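Local coordinates for protein 2,4-dihydroxyhept-2-ene-1,7-dioic acid aldolase (Kordia algicida OT-1, PDB 6BDE) that binds heme b and probably senses nitric oxide or a related diatomic gas, at residues 6-17 against 51-59; 91-100 against 118-129. The protein carries 1 engineered substitution. All coordinates share one frame; numbering follows the deposited sequence.

Contact 1: 6-17 against 51-59; sequences FTEFLDLVEDKF and LLQNLSANT
Phe9 reaches from helix 6-17 into a group of leucines on helix 51-59. Its CG lies opposite the backbone N (chi1 169°), which sends the ring toward the other helix. Ring atom CE1 touches CD2 of Leu52 at 3.6 Å. CZ of the same ring meets Leu55 CD2 at 3.8 Å, the two side chains coming from opposite directions. CE2 rests against CB of Leu51. Val13 CG2, one turn along, lies over one face of the ring, toward the rim, and also touches Leu55 CD2. An alanine in place of Phe9 would probably leave Leu51, Leu52 and Leu55 without their shared ring and open a gap between the helices. Phe6 and Leu51 cross at about a right angle, with Leu51 CD1 in plane at the ring edge, 4.0 Å from Phe6 CD1.

A CH-pi contact closes the C-terminal end. Thr59 CG2 sits over one face of the Phe17 ring, 3.9 Å from its centroid. Lys16 CG lies over the opposite face, toward the rim.

A side-chain hydrogen bond lies within helix 51-59. Thr59 OG1 bonds to Leu55 O at 2.6 Å, and Thr59 N reaches that oxygen from the other side of the carbonyl plane. With OG1 held there (chi1 64°), CG2 is left on the side of Phe17.

The helix segments run nearly parallel, 11° apart, but their axes come no closer than 12.5 Å. Long side chains therefore bridge them, and Met21 and Leu66 of other helices also touch Leu55. This is apolar helix packing in the N-terminal helical part of the H-NOX fold.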
loop_
_atom_site.group_PDB
_atom_site.type_symbol
_atom_site.label_atom_id
_atom_site.label_comp_id
_atom_site.label_asym_id
_atom_site.label_seq_id
_atom_site.Cartn_x
_atom_site.Cartn_y
_atom_site.Cartn_z
ATOM N N PHE A 6 10.534 -3.599 -2.491
ATOM C CA PHE A 6 11.168 -4.805 -1.968
ATOM C C PHE A 6 12.050 -4.488 -0.765
ATOM O O PHE A 6 11.992 -5.177 0.259
ATOM C CB PHE A 6 11.988 -5.487 -3.064
ATOM C CG PHE A 6 11.160 -6.234 -4.070
ATOM C CD1 PHE A 6 10.769 -7.542 -3.832
ATOM C CD2 PHE A 6 10.782 -5.633 -5.258
ATOM C CE1 PHE A 6 10.011 -8.234 -4.759
ATOM C CE2 PHE A 6 10.024 -6.318 -6.190
ATOM C CZ PHE A 6 9.638 -7.620 -5.939
ATOM N N THR A 7 12.876 -3.443 -0.875
ATOM C CA THR A 7 13.831 -3.138 0.187
ATOM C C THR A 7 13.126 -2.730 1.475
ATOM O O THR A 7 13.499 -3.179 2.565
ATOM C CB THR A 7 14.792 -2.038 -0.269
ATOM O OG1 THR A 7 14.050 -0.860 -0.607
ATOM C CG2 THR A 7 15.591 -2.498 -1.481
ATOM N N GLU A 8 12.103 -1.877 1.372
ATOM C CA GLU A 8 11.366 -1.462 2.562
ATOM C C GLU A 8 10.582 -2.618 3.167
ATOM O O GLU A 8 10.412 -2.676 4.390
ATOM C CB GLU A 8 10.426 -0.305 2.226
ATOM C CG GLU A 8 11.133 0.987 1.846
ATOM C CD GLU A 8 11.815 1.655 3.025
ATOM O OE1 GLU A 8 11.443 1.357 4.179
ATOM O OE2 GLU A 8 12.723 2.481 2.796
ATOM N N PHE A 9 10.101 -3.543 2.333
ATOM C CA PHE A 9 9.353 -4.689 2.841
ATOM C C PHE A 9 10.254 -5.619 3.641
ATOM O O PHE A 9 9.929 -5.990 4.775
ATOM C CB PHE A 9 8.694 -5.438 1.680
ATOM C CG PHE A 9 8.126 -6.777 2.062
ATOM C CD1 PHE A 9 6.960 -6.866 2.805
ATOM C CD2 PHE A 9 8.755 -7.947 1.669
ATOM C CE1 PHE A 9 6.435 -8.099 3.154
ATOM C CE2 PHE A 9 8.235 -9.183 2.016
ATOM C CZ PHE A 9 7.072 -9.258 2.759
ATOM N N LEU A 10 11.397 -6.004 3.068
ATOM C CA LEU A 10 12.306 -6.894 3.780
ATOM C C LEU A 10 12.906 -6.220 5.008
ATOM O O LEU A 10 13.236 -6.900 5.985
ATOM C CB LEU A 10 13.405 -7.384 2.839
ATOM C CG LEU A 10 12.913 -8.172 1.621
ATOM C CD1 LEU A 10 14.075 -8.536 0.711
ATOM C CD2 LEU A 10 12.149 -9.416 2.056
ATOM N N ASP A 11 13.055 -4.894 4.978
ATOM C CA ASP A 11 13.438 -4.171 6.188
ATOM C C ASP A 11 12.394 -4.355 7.281
ATOM O O ASP A 11 12.737 -4.569 8.449
ATOM C CB ASP A 11 13.628 -2.685 5.878
ATOM C CG ASP A 11 14.981 -2.382 5.268
ATOM O OD1 ASP A 11 15.829 -3.297 5.215
ATOM O OD2 ASP A 11 15.197 -1.229 4.839
ATOM N N LEU A 12 11.113 -4.282 6.915
ATOM C CA LEU A 12 10.045 -4.468 7.892
ATOM C C LEU A 12 9.992 -5.909 8.385
ATOM O O LEU A 12 9.697 -6.157 9.560
ATOM C CB LEU A 12 8.707 -4.055 7.281
ATOM C CG LEU A 12 7.523 -3.916 8.239
ATOM C CD1 LEU A 12 7.883 -3.009 9.404
ATOM C CD2 LEU A 12 6.307 -3.387 7.501
ATOM N N VAL A 13 10.270 -6.871 7.502
ATOM C CA VAL A 13 10.307 -8.272 7.916
ATOM C C VAL A 13 11.437 -8.498 8.914
ATOM O O VAL A 13 11.268 -9.198 9.918
ATOM C CB VAL A 13 10.443 -9.191 6.688
ATOM C CG1 VAL A 13 10.562 -10.644 7.121
ATOM C CG2 VAL A 13 9.257 -9.005 5.754
ATOM N N GLU A 14 12.605 -7.908 8.651
ATOM C CA GLU A 14 13.708 -7.989 9.603
ATOM C C GLU A 14 13.351 -7.303 10.915
ATOM O O GLU A 14 13.688 -7.799 11.998
ATOM C CB GLU A 14 14.969 -7.370 8.996
ATOM C CG GLU A 14 15.907 -6.736 10.011
ATOM C CD GLU A 14 17.364 -6.836 9.610
ATOM O OE1 GLU A 14 18.206 -7.083 10.496
ATOM O OE2 GLU A 14 17.668 -6.662 8.410
ATOM N N ASP A 15 12.655 -6.167 10.837
ATOM C CA ASP A 15 12.305 -5.422 12.040
ATOM C C ASP A 15 11.310 -6.187 12.906
ATOM O O ASP A 15 11.415 -6.175 14.138
ATOM C CB ASP A 15 11.743 -4.053 11.655
ATOM C CG ASP A 15 11.052 -3.353 12.811
ATOM O OD1 ASP A 15 11.421 -3.609 13.975
ATOM O OD2 ASP A 15 10.132 -2.548 12.552
ATOM N N LYS A 16 10.345 -6.864 12.287
ATOM C CA LYS A 16 9.250 -7.484 13.024
ATOM C C LYS A 16 9.479 -8.957 13.336
ATOM O O LYS A 16 9.156 -9.405 14.441
ATOM C CB LYS A 16 7.938 -7.329 12.246
ATOM C CG LYS A 16 6.733 -7.963 12.926
ATOM C CD LYS A 16 6.447 -7.321 14.275
ATOM C CE LYS A 16 6.078 -5.856 14.122
ATOM N NZ LYS A 16 4.922 -5.677 13.204
ATOM N N PHE A 17 10.029 -9.727 12.395
ATOM C CA PHE A 17 10.136 -11.171 12.553
ATOM C C PHE A 17 11.565 -11.686 12.658
ATOM O O PHE A 17 11.753 -12.855 13.014
ATOM C CB PHE A 17 9.427 -11.884 11.392
ATOM C CG PHE A 17 7.978 -11.511 11.245
ATOM C CD1 PHE A 17 7.586 -10.523 10.355
ATOM C CD2 PHE A 17 7.011 -12.132 12.018
ATOM C CE1 PHE A 17 6.255 -10.179 10.224
ATOM C CE2 PHE A 17 5.679 -11.789 11.893
ATOM C CZ PHE A 17 5.300 -10.812 10.996
ATOM N N LEU A 51 7.416 -13.910 -1.753
ATOM C CA LEU A 51 7.861 -13.468 -0.435
ATOM C C LEU A 51 6.688 -13.332 0.525
ATOM O O LEU A 51 6.797 -13.687 1.705
ATOM C CB LEU A 51 8.613 -12.141 -0.556
ATOM C CG LEU A 51 9.913 -12.157 -1.363
ATOM C CD1 LEU A 51 10.464 -10.748 -1.518
ATOM C CD2 LEU A 51 10.942 -13.068 -0.713
ATOM N N LEU A 52 5.552 -12.829 0.037
ATOM C CA LEU A 52 4.386 -12.662 0.897
ATOM C C LEU A 52 3.772 -14.006 1.265
ATOM O O LEU A 52 3.413 -14.233 2.426
ATOM C CB LEU A 52 3.350 -11.769 0.212
ATOM C CG LEU A 52 3.722 -10.295 0.040
ATOM C CD1 LEU A 52 2.832 -9.638 -1.003
ATOM C CD2 LEU A 52 3.629 -9.560 1.368
ATOM N N GLN A 53 3.643 -14.911 0.291
ATOM C CA GLN A 53 3.032 -16.208 0.563
ATOM C C GLN A 53 3.877 -17.026 1.532
ATOM O O GLN A 53 3.340 -17.710 2.411
ATOM C CB GLN A 53 2.823 -16.973 -0.744
ATOM C CG GLN A 53 1.669 -16.456 -1.589
ATOM C CD GLN A 53 1.611 -17.111 -2.957
ATOM O OE1 GLN A 53 2.559 -17.774 -3.381
ATOM N NE2 GLN A 53 0.497 -16.927 -3.655
ATOM N N ASN A 54 5.203 -16.970 1.388
ATOM C CA ASN A 54 6.072 -17.732 2.278
ATOM C C ASN A 54 6.116 -17.113 3.669
ATOM O O ASN A 54 6.170 -17.833 4.673
ATOM C CB ASN A 54 7.476 -17.831 1.684
ATOM C CG ASN A 54 7.565 -18.856 0.571
ATOM O OD1 ASN A 54 7.053 -19.969 0.694
ATOM N ND2 ASN A 54 8.216 -18.486 -0.526
ATOM N N LEU A 55 6.098 -15.780 3.750
ATOM C CA LEU A 55 6.045 -15.121 5.051
ATOM C C LEU A 55 4.742 -15.437 5.772
ATOM O O LEU A 55 4.732 -15.659 6.989
ATOM C CB LEU A 55 6.213 -13.611 4.884
ATOM C CG LEU A 55 6.249 -12.779 6.169
ATOM C CD1 LEU A 55 7.513 -13.065 6.959
ATOM C CD2 LEU A 55 6.136 -11.295 5.853
ATOM N N SER A 56 3.630 -15.469 5.033
ATOM C CA SER A 56 2.341 -15.772 5.645
ATOM C C SER A 56 2.303 -17.198 6.180
ATOM O O SER A 56 1.776 -17.446 7.271
ATOM C CB SER A 56 1.217 -15.548 4.635
ATOM O OG SER A 56 -0.052 -15.752 5.233
ATOM N N ALA A 57 2.859 -18.149 5.427
ATOM C CA ALA A 57 2.873 -19.535 5.883
ATOM C C ALA A 57 3.787 -19.711 7.090
ATOM O O ALA A 57 3.475 -20.483 8.005
ATOM C CB ALA A 57 3.303 -20.459 4.745
ATOM N N ASN A 58 4.916 -19.000 7.114
ATOM C CA ASN A 58 5.872 -19.174 8.202
ATOM C C ASN A 58 5.386 -18.505 9.483
ATOM O O ASN A 58 5.564 -19.049 10.579
ATOM C CB ASN A 58 7.235 -18.621 7.787
ATOM C CG ASN A 58 7.865 -19.415 6.661
ATOM O OD1 ASN A 58 7.428 -20.523 6.350
ATOM N ND2 ASN A 58 8.888 -18.847 6.034
ATOM N N THR A 59 4.759 -17.337 9.366
ATOM C CA THR A 59 4.364 -16.557 10.531
ATOM C C THR A 59 2.919 -16.786 10.951
ATOM O O THR A 59 2.536 -16.355 12.044
ATOM C CB THR A 59 4.575 -15.065 10.257
ATOM O OG1 THR A 59 3.716 -14.650 9.188
ATOM C CG2 THR A 59 6.022 -14.799 9.866
#

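Contact 2: 91-100 against 118-129; sequences DPIEMLASIE and TFVVEEKTANSL. With HEM (protoporphyrin IX containing Fe), chain B.
Asp91 OD2 accepts from Glu94 N and from water 1, and the water ties it to Ala126. Glu94 N meets its anti lone pair at 3.0 Å, which caps the start of helix 92-96. Water 1 donates to Asp91 OD2 at 2.6 Å. The same water donates to Ala126 O at 2.9 Å, so it bridges the helix start and the turn between the strands.

At the other end, Phe119 N gives a nearly straight bond to Glu100 OE1 (2.9 Å, 167°). The donor stands above the carboxylate plane, 46° out of it. Glu100 extends away from its backbone N and then bends at chi2 (70°), which brings the carboxylate back to the strand.

Between these ends Glu94 and Lys124 cross at about a right angle. Their salt bridge is weak, with Glu94 OE1 3.4 Å from Lys124 NZ. Lys124 CE also packs on Ala97 CB.

Leu129 packs against three residues of the helix side. Its CD2 touches Leu96 CB at 3.6 Å, its CD1 faces Ala97 CB, and its CB meets Ile93 CD1. Ile93 and Leu129 slide past each other in opposite directions. Val121 CG2 approaches Ala97 CB as well. Ile99 CG2 touches Phe119 CD2 at 3.9 Å.

Ile99 CD1 and Phe119 CZ both press on heme CBC, each at 3.4 Å. Leu96 CD2 lies near heme CMC. Tyr133, which binds the heme, also meets the Phe119 ring.

The strand pair carries a classic beta bulge, with Glu122 and Glu123 both facing Thr130. Helix 99-110 goes on to His104, the axial ligand of the iron. The arrangement forms part of the wall of the heme pocket in the H-NOX fold, beside the helix that carries the proximal His104, where helices 92-96 and 99-110 meet the antiparallel sheet.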
loop_
_atom_site.group_PDB
_atom_site.type_symbol
_atom_site.label_atom_id
_atom_site.label_comp_id
_atom_site.label_asym_id
_atom_site.label_seq_id
_atom_site.Cartn_x
_atom_site.Cartn_y
_atom_site.Cartn_z
ATOM N N ASP A 91 -6.663 17.928 3.200
ATOM C CA ASP A 91 -7.818 17.123 3.558
ATOM C C ASP A 91 -7.565 15.687 3.110
ATOM O O ASP A 91 -7.091 15.468 1.980
ATOM C CB ASP A 91 -9.092 17.676 2.911
ATOM C CG ASP A 91 -10.318 16.853 3.240
ATOM O OD1 ASP A 91 -10.910 17.069 4.319
ATOM O OD2 ASP A 91 -10.694 15.994 2.417
ATOM N N PRO A 92 -7.861 14.694 3.954
ATOM C CA PRO A 92 -7.577 13.304 3.565
ATOM C C PRO A 92 -8.467 12.795 2.445
ATOM O O PRO A 92 -8.006 11.989 1.627
ATOM C CB PRO A 92 -7.804 12.522 4.866
ATOM C CG PRO A 92 -8.768 13.360 5.639
ATOM C CD PRO A 92 -8.434 14.788 5.309
ATOM N N ILE A 93 -9.725 13.232 2.383
ATOM C CA ILE A 93 -10.613 12.781 1.316
ATOM C C ILE A 93 -10.160 13.341 -0.028
ATOM O O ILE A 93 -10.160 12.634 -1.044
ATOM C CB ILE A 93 -12.068 13.168 1.635
ATOM C CG1 ILE A 93 -12.603 12.325 2.793
ATOM C CG2 ILE A 93 -12.952 13.009 0.405
ATOM C CD1 ILE A 93 -12.719 10.852 2.472
ATOM N N GLU A 94 -9.755 14.614 -0.054
ATOM C CA GLU A 94 -9.302 15.222 -1.302
ATOM C C GLU A 94 -8.028 14.558 -1.810
ATOM O O GLU A 94 -7.854 14.376 -3.021
ATOM C CB GLU A 94 -9.084 16.722 -1.105
ATOM C CG GLU A 94 -9.050 17.518 -2.400
ATOM C CD GLU A 94 -10.401 17.569 -3.087
ATOM O OE1 GLU A 94 -11.366 18.064 -2.467
ATOM O OE2 GLU A 94 -10.497 17.116 -4.246
ATOM N N MET A 95 -7.125 14.190 -0.899
ATOM C CA MET A 95 -5.885 13.537 -1.310
ATOM C C MET A 95 -6.155 12.153 -1.891
ATOM O O MET A 95 -5.581 11.786 -2.924
ATOM C CB MET A 95 -4.922 13.446 -0.127
ATOM C CG MET A 95 -3.718 12.552 -0.373
ATOM S SD MET A 95 -2.446 12.707 0.896
ATOM C CE MET A 95 -1.398 11.313 0.488
ATOM N N LEU A 96 -7.026 11.373 -1.246
ATOM C CA LEU A 96 -7.336 10.040 -1.750
ATOM C C LEU A 96 -8.068 10.099 -3.085
ATOM O O LEU A 96 -7.871 9.224 -3.937
ATOM C CB LEU A 96 -8.160 9.266 -0.719
ATOM C CG LEU A 96 -7.446 8.932 0.594
ATOM C CD1 LEU A 96 -8.324 8.060 1.478
ATOM C CD2 LEU A 96 -6.111 8.254 0.324
ATOM N N ALA A 97 -8.904 11.115 -3.293
ATOM C CA ALA A 97 -9.538 11.303 -4.592
ATOM C C ALA A 97 -8.575 11.846 -5.639
ATOM O O ALA A 97 -8.976 12.011 -6.797
ATOM C CB ALA A 97 -10.744 12.233 -4.462
ATOM N N SER A 98 -7.327 12.122 -5.264
ATOM C CA SER A 98 -6.329 12.665 -6.175
ATOM C C SER A 98 -5.194 11.685 -6.447
ATOM O O SER A 98 -4.179 12.075 -7.033
ATOM C CB SER A 98 -5.768 13.974 -5.618
ATOM O OG SER A 98 -6.800 14.923 -5.415
ATOM N N ILE A 99 -5.339 10.426 -6.033
ATOM C CA ILE A 99 -4.293 9.437 -6.271
ATOM C C ILE A 99 -4.129 9.186 -7.765
ATOM O O ILE A 99 -3.010 9.156 -8.289
ATOM C CB ILE A 99 -4.605 8.132 -5.517
ATOM C CG1 ILE A 99 -4.662 8.382 -4.010
ATOM C CG2 ILE A 99 -3.574 7.061 -5.845
ATOM C CD1 ILE A 99 -5.373 7.290 -3.251
ATOM N N GLU A 100 -5.246 9.017 -8.472
ATOM C CA GLU A 100 -5.184 8.612 -9.872
ATOM C C GLU A 100 -4.694 9.746 -10.764
ATOM O O GLU A 100 -3.806 9.548 -11.602
ATOM C CB GLU A 100 -6.557 8.120 -10.333
ATOM C CG GLU A 100 -6.602 7.670 -11.786
ATOM C CD GLU A 100 -5.831 6.384 -12.028
ATOM O OE1 GLU A 100 -5.615 5.625 -11.059
ATOM O OE2 GLU A 100 -5.443 6.132 -13.187
ATOM N N THR A 118 -5.132 1.319 -10.530
ATOM C CA THR A 118 -6.057 2.364 -10.939
ATOM C C THR A 118 -7.086 2.593 -9.842
ATOM O O THR A 118 -7.578 1.640 -9.229
ATOM C CB THR A 118 -6.765 2.009 -12.252
ATOM O OG1 THR A 118 -7.219 0.652 -12.206
ATOM C CG2 THR A 118 -5.815 2.176 -13.425
ATOM N N PHE A 119 -7.387 3.861 -9.582
ATOM C CA PHE A 119 -8.445 4.256 -8.664
ATOM C C PHE A 119 -9.438 5.121 -9.423
ATOM O O PHE A 119 -9.051 6.119 -10.040
ATOM C CB PHE A 119 -7.890 5.022 -7.458
ATOM C CG PHE A 119 -7.241 4.145 -6.423
ATOM C CD1 PHE A 119 -8.003 3.515 -5.450
ATOM C CD2 PHE A 119 -5.868 3.963 -6.413
ATOM C CE1 PHE A 119 -7.407 2.714 -4.492
ATOM C CE2 PHE A 119 -5.266 3.163 -5.458
ATOM C CZ PHE A 119 -6.036 2.537 -4.497
ATOM N N VAL A 120 -10.710 4.738 -9.387
ATOM C CA VAL A 120 -11.772 5.462 -10.078
ATOM C C VAL A 120 -12.790 5.910 -9.041
ATOM O O VAL A 120 -13.397 5.074 -8.358
ATOM C CB VAL A 120 -12.436 4.603 -11.164
ATOM C CG1 VAL A 120 -13.508 5.402 -11.889
ATOM C CG2 VAL A 120 -11.392 4.089 -12.139
ATOM N N VAL A 121 -12.977 7.221 -8.925
ATOM C CA VAL A 121 -13.956 7.772 -7.997
ATOM C C VAL A 121 -15.349 7.602 -8.587
ATOM O O VAL A 121 -15.593 7.958 -9.747
ATOM C CB VAL A 121 -13.657 9.250 -7.704
ATOM C CG1 VAL A 121 -14.731 9.841 -6.800
ATOM C CG2 VAL A 121 -12.281 9.398 -7.074
ATOM N N GLU A 122 -16.264 7.044 -7.795
ATOM C CA GLU A 122 -17.666 6.948 -8.173
ATOM C C GLU A 122 -18.562 7.901 -7.399
ATOM O O GLU A 122 -19.540 8.401 -7.958
ATOM C CB GLU A 122 -18.176 5.514 -7.981
ATOM C CG GLU A 122 -17.535 4.503 -8.918
ATOM C CD GLU A 122 -18.170 3.129 -8.820
ATOM O OE1 GLU A 122 -18.782 2.827 -7.773
ATOM O OE2 GLU A 122 -18.058 2.351 -9.790
ATOM N N GLU A 123 -18.251 8.160 -6.130
ATOM C CA GLU A 123 -18.977 9.119 -5.311
ATOM C C GLU A 123 -17.982 9.849 -4.420
ATOM O O GLU A 123 -16.963 9.285 -4.015
ATOM C CB GLU A 123 -20.052 8.445 -4.446
ATOM C CG GLU A 123 -21.120 7.701 -5.229
ATOM C CD GLU A 123 -22.027 6.880 -4.336
ATOM O OE1 GLU A 123 -22.227 7.273 -3.168
ATOM O OE2 GLU A 123 -22.537 5.840 -4.802
ATOM N N LYS A 124 -18.287 11.110 -4.116
ATOM C CA LYS A 124 -17.394 11.910 -3.286
ATOM C C LYS A 124 -18.171 13.043 -2.634
ATOM O O LYS A 124 -18.849 13.810 -3.324
ATOM C CB LYS A 124 -16.233 12.480 -4.109
ATOM C CG LYS A 124 -15.344 13.435 -3.329
ATOM C CD LYS A 124 -14.265 14.041 -4.209
ATOM C CE LYS A 124 -13.298 14.885 -3.392
ATOM N NZ LYS A 124 -14.005 15.893 -2.555
ATOM N N THR A 125 -18.071 13.138 -1.313
ATOM C CA THR A 125 -18.500 14.305 -0.557
ATOM C C THR A 125 -17.303 14.823 0.240
ATOM O O THR A 125 -16.167 14.373 0.056
ATOM C CB THR A 125 -19.684 13.975 0.356
ATOM O OG1 THR A 125 -19.241 13.151 1.440
ATOM C CG2 THR A 125 -20.776 13.248 -0.416
ATOM N N ALA A 126 -17.562 15.778 1.134
ATOM C CA ALA A 126 -16.482 16.330 1.943
ATOM C C ALA A 126 -15.936 15.307 2.929
ATOM O O ALA A 126 -14.753 15.360 3.283
ATOM C CB ALA A 126 -16.961 17.578 2.683
ATOM N N ASN A 127 -16.773 14.368 3.375
ATOM C CA ASN A 127 -16.368 13.383 4.369
ATOM C C ASN A 127 -16.638 11.951 3.923
ATOM O O ASN A 127 -16.613 11.042 4.762
ATOM C CB ASN A 127 -17.074 13.653 5.702
ATOM C CG ASN A 127 -16.800 15.044 6.235
ATOM O OD1 ASN A 127 -15.668 15.528 6.193
ATOM N ND2 ASN A 127 -17.841 15.701 6.730
ATOM N N SER A 128 -16.898 11.723 2.636
ATOM C CA SER A 128 -17.133 10.384 2.116
ATOM C C SER A 128 -16.454 10.244 0.762
ATOM O O SER A 128 -16.256 11.227 0.044
ATOM C CB SER A 128 -18.629 10.076 1.985
ATOM O OG SER A 128 -18.855 8.679 1.925
ATOM N N LEU A 129 -16.099 9.007 0.420
ATOM C CA LEU A 129 -15.430 8.731 -0.845
ATOM C C LEU A 129 -15.581 7.254 -1.174
ATOM O O LEU A 129 -15.239 6.397 -0.354
ATOM C CB LEU A 129 -13.946 9.111 -0.780
ATOM C CG LEU A 129 -13.127 8.820 -2.040
ATOM C CD1 LEU A 129 -13.597 9.698 -3.187
ATOM C CD2 LEU A 129 -11.646 9.027 -1.773
HETATM C CHA HEM B . 2.348 1.130 -5.766
HETATM C CHB HEM B . 4.593 5.978 -4.795
HETATM C CHC HEM B . -0.040 7.647 -2.319
HETATM C CHD HEM B . -2.207 2.701 -3.072
HETATM C C1A HEM B . 3.147 2.613 -5.505
HETATM C C2A HEM B . 4.521 2.430 -5.788
HETATM C C3A HEM B . 5.067 3.625 -5.549
HETATM C C4A HEM B . 3.987 4.431 -5.136
HETATM C CMA HEM B . 6.532 4.029 -5.698
HETATM C CAA HEM B . 5.221 1.166 -6.286
HETATM C CBA HEM B . 5.176 1.174 -7.817
HETATM C CGA HEM B . 5.973 0.012 -8.404
HETATM O O1A HEM B . 6.208 -0.025 -9.642
HETATM O O2A HEM B . 6.399 -0.908 -7.658
HETATM C C1B HEM B . 3.354 6.702 -3.970
HETATM C C2B HEM B . 3.631 8.019 -3.219
HETATM C C3B HEM B . 2.398 8.389 -2.606
HETATM C C4B HEM B . 1.435 7.309 -3.005
HETATM C CMB HEM B . 4.959 8.774 -3.159
HETATM C CAB HEM B . 2.095 9.616 -1.752
HETATM C CBB HEM B . 2.308 10.829 -2.219
HETATM C C1C HEM B . -0.842 6.139 -2.445
HETATM C C2C HEM B . -1.966 6.102 -1.590
HETATM C C3C HEM B . -2.494 4.881 -1.781
HETATM C C4C HEM B . -1.659 4.274 -2.738
HETATM C CMC HEM B . -2.469 7.203 -0.660
HETATM C CAC HEM B . -3.733 4.287 -1.119
HETATM C CBC HEM B . -4.862 4.223 -1.792
HETATM C C1D HEM B . -0.901 2.034 -3.881
HETATM C C2D HEM B . -1.077 0.536 -3.953
HETATM C C3D HEM B . 0.075 0.069 -4.643
HETATM C C4D HEM B . 0.921 1.321 -4.964
HETATM C CMD HEM B . -2.239 -0.301 -3.424
HETATM C CAD HEM B . 0.400 -1.382 -4.994
HETATM C CBD HEM B . 0.456 -1.583 -6.505
HETATM C CGD HEM B . -0.886 -2.125 -6.985
HETATM O O1D HEM B . -1.878 -2.105 -6.210
HETATM O O2D HEM B . -0.994 -2.582 -8.153
HETATM N NA HEM B . 2.717 3.848 -5.009
HETATM N NB HEM B . 1.926 6.148 -3.794
HETATM N NC HEM B . -0.531 4.985 -3.173
HETATM N ND HEM B . 0.351 2.644 -4.410
HETATM FE FE HEM B . 0.890 4.587 -4.550
HETATM O O HOH W 1 -13.013 16.720 1.363
HETATM O O HOH W 2 -12.526 15.263 4.899
#

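In the fold
From the N terminus, helix 3-17 comes first. Contact 1 closes when helix 45-59 packs beside it, after helix 19-27 and a long loop. Helix 63-81 then leads on toward the second half of the domain. Contact 2 opens at Asp91, at the start of helix 92-96, and closes when the chain returns through helix 99-110 to the strands of 118-129. The two contacts follow in series and neither nest nor cross. They sit on opposite sides of the chain's centre, with nearest atoms about 15 Å apart. Contact 1 ties helix to helix, and contact 2 ties helices to the sheet. The heme lies between, touching contact 2 directly, its nearest atom about 7 Å from the side chain of Phe6.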